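Local structure of phosphate-specific transport system accessory protein PhoU homolog (Streptococcus pneumoniae, 2I0M) at residues E11-F16 and P138-S143. The protein probably takes part in regulating phosphate uptake, working as a cytoplasmic homodimer that carries bound zinc ions. Residues are numbered along the deposited sequence; the frame is centred on the assembly and turned at random.
Sequences ELEQSF and PLHQAS
Glu-13 points its CG away from its own backbone N (chi1 -174°) and the chain runs on extended, carrying the carboxylate off helix 5-35 toward Pro-138 and His-140. His-140 answers from the opposite direction: its CG lies beside the backbone N (chi1 -53°), anti to the carbonyl carbon, which swings the imidazole back along the loop to meet the acid. OE2 of Glu-13 arrives at the ring's edge, near its plane, on the side of CE1; the two lie closer in the model than they should, so the detail of this meeting is doubtful, and no hydrogen bond spans it. The carboxylate and ring planes are turned 37° apart.

The same carboxylate rests against Pro-138, with OE2 of Glu-13 3.7 Å from CA of Pro-138, while OE1 of Glu-13 is 4.1 Å from CB of Pro-138. The carbonyl O of Pro-138 lies 3.6 Å above the plane of the His-140 ring, over its centre. ND1 of His-140 has a weak hydrogen bond to the carbonyl O of Phe-137, just before the segment, while Leu-207 of helix 177-209 touches the His-140 side chain. Phe-79 of helix 74-105 packs on Glu-13, which is buried.

The contact is a small one, polar at its centre, with a bound zinc ion about 8 Å from the side chain of Glu-13. Through it the N-terminal helix 5-35 packs against the connection between helices 117-136 and 142-150, more than 120 residues further along the chain, within the all-helical PhoU fold.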
loop_
_atom_site.group_PDB
_atom_site.type_symbol
_atom_site.label_atom_id
_atom_site.label_comp_id
_atom_site.label_asym_id
_atom_site.label_seq_id
_atom_site.Cartn_x
_atom_site.Cartn_y
_atom_site.Cartn_z
ATOM N N GLU A 11 9.998 -21.107 -13.542
ATOM C CA GLU A 11 11.114 -20.840 -12.632
ATOM C C GLU A 11 11.028 -19.456 -12.001
ATOM O O GLU A 11 11.341 -19.295 -10.834
ATOM C CB GLU A 11 12.462 -21.055 -13.334
ATOM C CG GLU A 11 12.966 -22.496 -13.235
ATOM C CD GLU A 11 13.931 -22.892 -14.354
ATOM O OE1 GLU A 11 14.138 -24.116 -14.553
ATOM O OE2 GLU A 11 14.485 -21.996 -15.035
ATOM N N LEU A 12 10.583 -18.465 -12.777
ATOM C CA LEU A 12 10.309 -17.127 -12.252
ATOM C C LEU A 12 9.206 -17.157 -11.193
ATOM O O LEU A 12 9.298 -16.485 -10.168
ATOM C CB LEU A 12 9.919 -16.158 -13.379
ATOM C CG LEU A 12 10.119 -14.639 -13.208
ATOM C CD1 LEU A 12 8.985 -13.880 -13.894
ATOM C CD2 LEU A 12 10.240 -14.198 -11.764
ATOM N N GLU A 13 8.162 -17.934 -11.433
ATOM C CA GLU A 13 7.129 -18.111 -10.412
ATOM C C GLU A 13 7.672 -18.710 -9.098
ATOM O O GLU A 13 7.216 -18.345 -8.011
ATOM C CB GLU A 13 5.986 -18.962 -10.947
ATOM C CG GLU A 13 4.815 -19.065 -9.991
ATOM C CD GLU A 13 3.561 -19.556 -10.677
ATOM O OE1 GLU A 13 3.552 -20.693 -11.192
ATOM O OE2 GLU A 13 2.583 -18.786 -10.704
ATOM N N GLN A 14 8.636 -19.622 -9.202
ATOM C CA GLN A 14 9.187 -20.265 -8.014
ATOM C C GLN A 14 10.046 -19.304 -7.203
ATOM O O GLN A 14 10.025 -19.358 -5.966
ATOM C CB GLN A 14 9.967 -21.551 -8.357
ATOM C CG GLN A 14 9.074 -22.761 -8.682
ATOM C CD GLN A 14 8.125 -23.149 -7.542
ATOM O OE1 GLN A 14 6.908 -23.234 -7.729
ATOM N NE2 GLN A 14 8.683 -23.386 -6.368
ATOM N N SER A 15 10.798 -18.444 -7.897
ATOM C CA SER A 15 11.546 -17.359 -7.254
ATOM C C SER A 15 10.624 -16.486 -6.408
ATOM O O SER A 15 10.949 -16.159 -5.269
ATOM C CB SER A 15 12.248 -16.473 -8.293
ATOM O OG SER A 15 13.324 -17.155 -8.911
ATOM N N PHE A 16 9.481 -16.122 -6.987
ATOM C CA PHE A 16 8.469 -15.281 -6.348
ATOM C C PHE A 16 7.811 -15.947 -5.123
ATOM O O PHE A 16 7.666 -15.317 -4.077
ATOM C CB PHE A 16 7.437 -14.844 -7.406
ATOM C CG PHE A 16 6.195 -14.236 -6.829
ATOM C CD1 PHE A 16 5.042 -15.001 -6.681
ATOM C CD2 PHE A 16 6.180 -12.891 -6.416
ATOM C CE1 PHE A 16 3.906 -14.452 -6.135
ATOM C CE2 PHE A 16 5.040 -12.336 -5.854
ATOM C CZ PHE A 16 3.894 -13.104 -5.723
ATOM N N PRO A 138 0.123 -20.441 -7.771
ATOM C CA PRO A 138 0.486 -21.314 -8.925
ATOM C C PRO A 138 -0.703 -21.857 -9.726
ATOM O O PRO A 138 -0.548 -22.206 -10.900
ATOM C CB PRO A 138 1.234 -22.497 -8.274
ATOM C CG PRO A 138 1.657 -22.026 -6.967
ATOM C CD PRO A 138 0.688 -20.952 -6.511
ATOM N N LEU A 139 -1.867 -21.940 -9.085
ATOM C CA LEU A 139 -3.096 -22.366 -9.748
ATOM C C LEU A 139 -3.656 -21.303 -10.679
ATOM O O LEU A 139 -4.322 -21.622 -11.655
ATOM C CB LEU A 139 -4.145 -22.821 -8.730
ATOM C CG LEU A 139 -3.726 -24.077 -7.951
ATOM C CD1 LEU A 139 -4.524 -24.231 -6.678
ATOM C CD2 LEU A 139 -3.818 -25.352 -8.800
ATOM N N HIS A 140 -3.346 -20.042 -10.410
ATOM C CA HIS A 140 -3.866 -18.926 -11.216
ATOM C C HIS A 140 -5.413 -18.857 -11.214
ATOM O O HIS A 140 -6.017 -18.283 -12.117
ATOM C CB HIS A 140 -3.326 -18.987 -12.661
ATOM C CG HIS A 140 -1.833 -19.080 -12.758
ATOM N ND1 HIS A 140 -0.982 -18.482 -11.850
ATOM C CD2 HIS A 140 -1.038 -19.681 -13.679
ATOM C CE1 HIS A 140 0.269 -18.728 -12.197
ATOM N NE2 HIS A 140 0.263 -19.451 -13.305
ATOM N N GLN A 141 -6.022 -19.439 -10.181
ATOM C CA GLN A 141 -7.469 -19.492 -9.958
ATOM C C GLN A 141 -7.996 -18.148 -9.399
ATOM O O GLN A 141 -7.818 -17.868 -8.202
ATOM C CB GLN A 141 -7.732 -20.569 -8.899
ATOM C CG GLN A 141 -8.877 -21.504 -9.166
ATOM C CD GLN A 141 -8.434 -22.762 -9.872
ATOM O OE1 GLN A 141 -8.456 -23.852 -9.289
ATOM N NE2 GLN A 141 -8.026 -22.628 -11.128
ATOM N N ALA A 142 -8.652 -17.340 -10.236
ATOM C CA ALA A 142 -9.290 -16.090 -9.792
ATOM C C ALA A 142 -10.128 -16.243 -8.515
ATOM O O ALA A 142 -10.048 -15.417 -7.610
ATOM C CB ALA A 142 -10.140 -15.489 -10.913
ATOM N N SER A 143 -10.900 -17.320 -8.434
ATOM C CA SER A 143 -11.838 -17.536 -7.324
ATOM C C SER A 143 -11.205 -17.806 -5.968
ATOM O O SER A 143 -11.691 -17.313 -4.956
ATOM C CB SER A 143 -12.811 -18.648 -7.665
ATOM O OG SER A 143 -13.349 -18.392 -8.941
#